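Local coordinates for probable amidase (Thermus thermophilus, PDB 2DC0), which is a probable amidase, a member of the amidase family, built on a large mixed beta sheet with helices packed around it, at residues A[247-252]-A[352-357]; A[357-362]-A[402-407]. All coordinates share one frame; numbering follows the deposited sequence.

Contacts 1 and 2 lie on the same side of the chain's centre, with their own centres about 11 Å apart. They share Pro357 and follow each other in series along the chain. Contact 1 joins residues 247-252, at the start of helix 251-263, to the end of strand 350-354. Contact 2 joins the loop that continues from that strand to the hairpin of strands 395-403 and 406-413. Strands 350-354 and 406-413 are neighbours in the large mixed sheet. The two contacts also touch directly, as where Gly250 packs on Leu358. The proline-rich chain leaving strand 350-354 is therefore held first by a helix start and then by a hairpin turn.

Contact 1. Residues A[247-252]-A[352-357]; sequences GRLGVE and LLPVQP
Pro354, the last residue of strand 350-354, packs against Leu249. Its CG lies 3.9 Å from Leu249 CD2 and 4.1 Å from Leu249 CD1, so the ring tip meets both branches of the fork. The two side chains cross at about a right angle. Val253 and Phe257 of helix 251-263 also touch Pro354, so the ring also packs against the first turns of that helix. Gln356 adds a looser backbone contact, with its O near Leu249 CD2. Gly250 is the N-cap of helix 251-263. This helix lies in the beta-alpha-beta crossover between the parallel neighbouring strands 237-240 and 270-273, and strand 350-354 runs beside the first of these. Pro357 meets the chain just before the helix. Its CB is 3.2 Å from Arg248 O and 3.9 Å from Leu249 CA. With chi1 at -64° Leu249 CG lies beside its backbone N, anti to the carbonyl carbon, and from there CD2 comes to 4.0 Å from Pro357 CA. The polar link is made by Pro357 O, which accepts a hydrogen bond from Gly250 N at 2.8 Å. This bond is bent, with an angle of 142° at the hydrogen. One residue earlier, Leu249 N is hydrogen-bonded to Glu371 OE2, while Gly247 O is hydrogen-bonded to Ser372 OG.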
ATOM      1  N   GLY A 247     -15.979  20.896   4.922  1.00 21.16           N
ATOM      2  CA  GLY A 247     -15.235  22.127   5.117  1.00 21.44           C
ATOM      3  C   GLY A 247     -14.023  22.352   4.225  1.00 22.12           C
ATOM      4  O   GLY A 247     -13.323  23.352   4.377  1.00 22.67           O
ATOM      5  N   ARG A 248     -13.771  21.456   3.281  1.00 21.74           N
ATOM      6  CA  ARG A 248     -12.605  21.615   2.418  1.00 22.74           C
ATOM      7  C   ARG A 248     -12.896  22.099   1.001  1.00 21.23           C
ATOM      8  O   ARG A 248     -11.999  22.170   0.165  1.00 22.19           O
ATOM      9  CB  ARG A 248     -11.805  20.310   2.380  1.00 24.81           C
ATOM     10  CG  ARG A 248     -11.217  19.935   3.742  1.00 27.63           C
ATOM     11  CD  ARG A 248     -10.007  19.027   3.609  1.00 31.35           C
ATOM     12  NE  ARG A 248      -9.449  18.623   4.900  1.00 33.33           N
ATOM     13  CZ  ARG A 248      -8.634  19.359   5.654  1.00 36.37           C
ATOM     14  NH1 ARG A 248      -8.257  20.571   5.265  1.00 33.79           N
ATOM     15  NH2 ARG A 248      -8.182  18.872   6.806  1.00 39.13           N
ATOM     16  N   LEU A 249     -14.148  22.445   0.734  1.00 19.38           N
ATOM     17  CA  LEU A 249     -14.533  22.939  -0.580  1.00 19.44           C
ATOM     18  C   LEU A 249     -14.984  24.390  -0.479  1.00 19.95           C
ATOM     19  O   LEU A 249     -15.415  24.839   0.583  1.00 18.84           O
ATOM     20  CB  LEU A 249     -15.686  22.100  -1.142  1.00 20.41           C
ATOM     21  CG  LEU A 249     -15.398  20.624  -1.419  1.00 19.30           C
ATOM     22  CD1 LEU A 249     -16.652  19.952  -1.952  1.00 20.44           C
ATOM     23  CD2 LEU A 249     -14.262  20.507  -2.415  1.00 17.60           C
ATOM     24  N   GLY A 250     -14.864  25.128  -1.578  1.00 19.60           N
ATOM     25  CA  GLY A 250     -15.329  26.499  -1.582  1.00 18.31           C
ATOM     26  C   GLY A 250     -16.828  26.398  -1.820  1.00 19.06           C
ATOM     27  O   GLY A 250     -17.285  25.435  -2.431  1.00 17.04           O
ATOM     28  N   VAL A 251     -17.597  27.368  -1.336  1.00 19.42           N
ATOM     29  CA  VAL A 251     -19.055  27.361  -1.500  1.00 20.39           C
ATOM     30  C   VAL A 251     -19.568  27.063  -2.917  1.00 20.65           C
ATOM     31  O   VAL A 251     -20.511  26.286  -3.080  1.00 19.98           O
ATOM     32  CB  VAL A 251     -19.670  28.711  -1.039  1.00 22.24           C
ATOM     33  CG1 VAL A 251     -21.169  28.733  -1.328  1.00 25.22           C
ATOM     34  CG2 VAL A 251     -19.432  28.903   0.462  1.00 24.77           C
ATOM     35  N   GLU A 252     -18.956  27.676  -3.930  1.00 19.73           N
ATOM     36  CA  GLU A 252     -19.397  27.472  -5.312  1.00 20.86           C
ATOM     37  C   GLU A 252     -19.096  26.083  -5.876  1.00 19.58           C
ATOM     38  O   GLU A 252     -19.898  25.536  -6.635  1.00 18.98           O
ATOM     39  CB  GLU A 252     -18.795  28.537  -6.241  1.00 21.56           C
ATOM     40  CG  GLU A 252     -19.256  29.975  -5.971  1.00 26.15           C
ATOM     41  CD  GLU A 252     -20.773  30.105  -5.848  1.00 28.12           C
ATOM     42  OE1 GLU A 252     -21.502  29.638  -6.751  1.00 31.03           O
ATOM     43  OE2 GLU A 252     -21.237  30.688  -4.848  1.00 27.66           O
ATOM     44  N   LEU A 352     -15.874   9.702  -6.005  1.00 15.31           N
ATOM     45  CA  LEU A 352     -16.003  10.951  -6.742  1.00 15.82           C
ATOM     46  C   LEU A 352     -15.815  12.094  -5.752  1.00 16.76           C
ATOM     47  O   LEU A 352     -16.327  12.045  -4.635  1.00 14.64           O
ATOM     48  CB  LEU A 352     -17.392  11.092  -7.365  1.00 16.28           C
ATOM     49  CG  LEU A 352     -17.806  10.204  -8.533  1.00 17.22           C
ATOM     50  CD1 LEU A 352     -19.157  10.678  -9.074  1.00 16.85           C
ATOM     51  CD2 LEU A 352     -16.743  10.287  -9.629  1.00 13.90           C
ATOM     52  N   LEU A 353     -15.075  13.115  -6.169  1.00 16.48           N
ATOM     53  CA  LEU A 353     -14.839  14.307  -5.356  1.00 16.43           C
ATOM     54  C   LEU A 353     -14.141  15.330  -6.241  1.00 15.38           C
ATOM     55  O   LEU A 353     -13.399  14.964  -7.150  1.00 17.89           O
ATOM     56  CB  LEU A 353     -13.952  13.991  -4.145  1.00 15.12           C
ATOM     57  CG  LEU A 353     -12.515  13.530  -4.419  1.00 15.10           C
ATOM     58  CD1 LEU A 353     -11.592  13.955  -3.267  1.00 16.46           C
ATOM     59  CD2 LEU A 353     -12.503  12.020  -4.587  1.00 16.31           C
ATOM     60  N   PRO A 354     -14.371  16.624  -5.997  1.00 15.58           N
ATOM     61  CA  PRO A 354     -13.722  17.648  -6.815  1.00 14.32           C
ATOM     62  C   PRO A 354     -12.204  17.500  -6.749  1.00 15.66           C
ATOM     63  O   PRO A 354     -11.664  16.957  -5.781  1.00 13.65           O
ATOM     64  CB  PRO A 354     -14.190  18.949  -6.172  1.00 15.05           C
ATOM     65  CG  PRO A 354     -15.526  18.593  -5.630  1.00 14.39           C
ATOM     66  CD  PRO A 354     -15.264  17.240  -5.004  1.00 14.11           C
ATOM     67  N   VAL A 355     -11.518  17.986  -7.775  1.00 14.04           N
ATOM     68  CA  VAL A 355     -10.066  17.906  -7.803  1.00 14.68           C
ATOM     69  C   VAL A 355      -9.491  19.188  -7.198  1.00 15.82           C
ATOM     70  O   VAL A 355      -8.302  19.260  -6.888  1.00 16.17           O
ATOM     71  CB  VAL A 355      -9.543  17.747  -9.246  1.00 15.27           C
ATOM     72  CG1 VAL A 355      -9.641  19.067  -9.990  1.00 15.63           C
ATOM     73  CG2 VAL A 355      -8.110  17.241  -9.222  1.00 16.89           C
ATOM     74  N   GLN A 356     -10.355  20.187  -7.025  1.00 14.19           N
ATOM     75  CA  GLN A 356      -9.977  21.486  -6.477  1.00 14.34           C
ATOM     76  C   GLN A 356     -11.163  22.066  -5.686  1.00 14.12           C
ATOM     77  O   GLN A 356     -12.324  21.772  -5.987  1.00 16.61           O
ATOM     78  CB  GLN A 356      -9.622  22.430  -7.632  1.00 15.63           C
ATOM     79  CG  GLN A 356     -10.774  22.577  -8.627  1.00 16.42           C
ATOM     80  CD  GLN A 356     -10.345  23.130  -9.964  1.00 16.68           C
ATOM     81  OE1 GLN A 356     -10.121  24.333 -10.121  1.00 18.92           O
ATOM     82  NE2 GLN A 356     -10.211  22.249 -10.936  1.00 14.14           N
ATOM     83  N   PRO A 357     -10.888  22.892  -4.667  1.00 14.11           N
ATOM     84  CA  PRO A 357     -11.962  23.490  -3.863  1.00 15.41           C
ATOM     85  C   PRO A 357     -12.501  24.781  -4.462  1.00 14.91           C
ATOM     86  O   PRO A 357     -13.588  25.238  -4.102  1.00 16.93           O
ATOM     87  CB  PRO A 357     -11.281  23.747  -2.529  1.00 14.67           C
ATOM     88  CG  PRO A 357      -9.897  24.171  -2.977  1.00 14.42           C
ATOM     89  CD  PRO A 357      -9.576  23.118  -4.029  1.00 14.44           C
TER

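Contact 2. Residues A[357-362]-A[402-407]; sequences PLPAPP and KVEGMP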
ATOM      1  N   PRO A 357     -10.888  22.892  -4.667  1.00 14.11           N
ATOM      2  CA  PRO A 357     -11.962  23.490  -3.863  1.00 15.41           C
ATOM      3  C   PRO A 357     -12.501  24.781  -4.462  1.00 14.91           C
ATOM      4  O   PRO A 357     -13.588  25.238  -4.102  1.00 16.93           O
ATOM      5  CB  PRO A 357     -11.281  23.747  -2.529  1.00 14.67           C
ATOM      6  CG  PRO A 357      -9.897  24.171  -2.977  1.00 14.42           C
ATOM      7  CD  PRO A 357      -9.576  23.118  -4.029  1.00 14.44           C
ATOM      8  N   LEU A 358     -11.733  25.347  -5.383  1.00 14.67           N
ATOM      9  CA  LEU A 358     -12.075  26.610  -6.021  1.00 14.46           C
ATOM     10  C   LEU A 358     -11.475  26.685  -7.421  1.00 16.14           C
ATOM     11  O   LEU A 358     -10.580  25.911  -7.767  1.00 15.89           O
ATOM     12  CB  LEU A 358     -11.474  27.764  -5.201  1.00 14.37           C
ATOM     13  CG  LEU A 358     -11.840  27.927  -3.720  1.00 15.14           C
ATOM     14  CD1 LEU A 358     -10.685  28.581  -2.986  1.00 15.88           C
ATOM     15  CD2 LEU A 358     -13.112  28.750  -3.596  1.00 14.85           C
ATOM     16  N   PRO A 359     -11.973  27.616  -8.253  1.00 16.01           N
ATOM     17  CA  PRO A 359     -11.400  27.729  -9.595  1.00 17.45           C
ATOM     18  C   PRO A 359      -9.996  28.296  -9.407  1.00 17.90           C
ATOM     19  O   PRO A 359      -9.671  28.802  -8.329  1.00 16.17           O
ATOM     20  CB  PRO A 359     -12.343  28.708 -10.295  1.00 17.00           C
ATOM     21  CG  PRO A 359     -12.827  29.571  -9.158  1.00 18.08           C
ATOM     22  CD  PRO A 359     -13.099  28.550  -8.078  1.00 16.23           C
ATOM     23  N   ALA A 360      -9.164  28.196 -10.437  1.00 17.82           N
ATOM     24  CA  ALA A 360      -7.799  28.713 -10.365  1.00 17.78           C
ATOM     25  C   ALA A 360      -7.823  30.159  -9.875  1.00 18.32           C
ATOM     26  O   ALA A 360      -8.508  31.004 -10.445  1.00 17.94           O
ATOM     27  CB  ALA A 360      -7.141  28.631 -11.741  1.00 18.11           C
ATOM     28  N   PRO A 361      -7.071  30.462  -8.807  1.00 19.65           N
ATOM     29  CA  PRO A 361      -7.030  31.822  -8.257  1.00 18.17           C
ATOM     30  C   PRO A 361      -5.994  32.739  -8.919  1.00 19.22           C
ATOM     31  O   PRO A 361      -5.125  32.283  -9.666  1.00 18.37           O
ATOM     32  CB  PRO A 361      -6.711  31.574  -6.789  1.00 17.75           C
ATOM     33  CG  PRO A 361      -5.761  30.435  -6.861  1.00 19.50           C
ATOM     34  CD  PRO A 361      -6.351  29.515  -7.934  1.00 18.68           C
ATOM     35  N   PRO A 362      -6.088  34.054  -8.662  1.00 17.09           N
ATOM     36  CA  PRO A 362      -5.141  35.011  -9.237  1.00 17.71           C
ATOM     37  C   PRO A 362      -3.703  34.674  -8.843  1.00 18.82           C
ATOM     38  O   PRO A 362      -3.453  34.111  -7.768  1.00 16.92           O
ATOM     39  CB  PRO A 362      -5.586  36.342  -8.633  1.00 18.08           C
ATOM     40  CG  PRO A 362      -7.064  36.171  -8.521  1.00 20.17           C
ATOM     41  CD  PRO A 362      -7.203  34.751  -7.995  1.00 18.42           C
ATOM     42  N   LYS A 402     -17.919  24.879 -14.046  1.00 18.10           N
ATOM     43  CA  LYS A 402     -17.326  26.195 -14.289  1.00 20.24           C
ATOM     44  C   LYS A 402     -17.691  27.130 -13.137  1.00 20.18           C
ATOM     45  O   LYS A 402     -18.844  27.179 -12.715  1.00 19.04           O
ATOM     46  CB  LYS A 402     -17.878  26.810 -15.579  1.00 23.88           C
ATOM     47  CG  LYS A 402     -17.607  26.037 -16.854  1.00 30.12           C
ATOM     48  CD  LYS A 402     -16.180  26.228 -17.338  1.00 32.97           C
ATOM     49  CE  LYS A 402     -15.997  25.637 -18.733  1.00 35.81           C
ATOM     50  NZ  LYS A 402     -14.598  25.777 -19.239  1.00 36.55           N
ATOM     51  N   VAL A 403     -16.707  27.869 -12.635  1.00 20.05           N
ATOM     52  CA  VAL A 403     -16.924  28.824 -11.555  1.00 18.79           C
ATOM     53  C   VAL A 403     -16.105  30.059 -11.926  1.00 20.03           C
ATOM     54  O   VAL A 403     -14.917  29.954 -12.243  1.00 18.17           O
ATOM     55  CB  VAL A 403     -16.460  28.252 -10.184  1.00 19.07           C
ATOM     56  CG1 VAL A 403     -16.572  29.315  -9.093  1.00 16.05           C
ATOM     57  CG2 VAL A 403     -17.318  27.050  -9.812  1.00 19.40           C
ATOM     58  N   GLU A 404     -16.746  31.224 -11.908  1.00 19.58           N
ATOM     59  CA  GLU A 404     -16.080  32.469 -12.276  1.00 20.02           C
ATOM     60  C   GLU A 404     -15.616  32.426 -13.738  1.00 21.06           C
ATOM     61  O   GLU A 404     -14.583  32.996 -14.090  1.00 20.99           O
ATOM     62  CB  GLU A 404     -14.893  32.740 -11.342  1.00 19.69           C
ATOM     63  CG  GLU A 404     -15.314  33.223  -9.951  1.00 20.09           C
ATOM     64  CD  GLU A 404     -14.163  33.280  -8.960  1.00 20.51           C
ATOM     65  OE1 GLU A 404     -13.008  33.484  -9.385  1.00 18.53           O
ATOM     66  OE2 GLU A 404     -14.417  33.138  -7.744  1.00 22.23           O
ATOM     67  N   GLY A 405     -16.366  31.521 -14.475  1.00 19.43           N
ATOM     68  CA  GLY A 405     -16.031  31.294 -15.874  1.00 19.17           C
ATOM     69  C   GLY A 405     -14.771  30.460 -16.028  1.00 19.42           C
ATOM     70  O   GLY A 405     -14.228  30.331 -17.128  1.00 20.81           O
HETATM   71  N   MSE A 406     -14.296  29.865 -14.692  1.00 20.26           N
HETATM   72  CA  MSE A 406     -13.058  29.063 -14.790  1.00 19.19           C
HETATM   73  C   MSE A 406     -13.377  27.582 -14.668  1.00 17.62           C
HETATM   74  O   MSE A 406     -14.363  27.199 -14.040  1.00 14.80           O
HETATM   75  CB  MSE A 406     -12.092  29.483 -13.685  1.00 19.96           C
HETATM   76  CG  MSE A 406     -11.627  30.921 -13.818  1.00 22.49           C
HETATM   77 SE   MSE A 406     -10.555  31.179 -15.414  1.00 27.76          SE
HETATM   78  CE  MSE A 406      -8.949  30.281 -14.791  1.00 23.42           C
ATOM     79  N   PRO A 407     -12.546  26.729 -15.286  1.00 16.01           N
ATOM     80  CA  PRO A 407     -12.733  25.275 -15.248  1.00 15.71           C
ATOM     81  C   PRO A 407     -12.577  24.730 -13.834  1.00 15.50           C
ATOM     82  O   PRO A 407     -11.765  25.229 -13.053  1.00 13.57           O
ATOM     83  CB  PRO A 407     -11.621  24.754 -16.164  1.00 17.12           C
ATOM     84  CG  PRO A 407     -11.381  25.894 -17.106  1.00 17.39           C
ATOM     85  CD  PRO A 407     -11.448  27.091 -16.197  1.00 16.62           C
TER
HETATM   86  O   HOH W   1      -9.673  26.933 -12.892  1.00 16.13           O
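Val403 holds CG1 on the far side of its CA-CB bond from the backbone N (chi1 175°), and this sets the methyl against the ring of Pro359. Met406, present as selenomethionine, bends at chi2 (-66°) and again at chi3 (-74°). The folded chain brings its CE to 3.9 Å from Ala360 CB. Pro359 is the centre of the contact. Its CD lies 3.7 Å from Val403 CG1, and the two side chains cross at about a right angle. Its CB presses on Met406 CB at 3.5 Å, tighter than usual for two carbons. The same Pro359 CB is 3.5 Å from Val403 O. Val403 to Met406 form the type I' turn of a beta hairpin between strands 395-403 and 406-413. The Glu404 chain, extended beyond CG, lays its carboxylate beside Pro359 CG. Glu404 OE1 forms a salt bridge with Arg142, which also donates to Ala360 O. A water links the backbones, accepting from Ala360 N at 2.8 Å and donating to Pro407 O at 2.7 Å. Across the contact the direct touches are mostly van der Waals, centred on Pro359, while polar groups are linked through a water and Arg142.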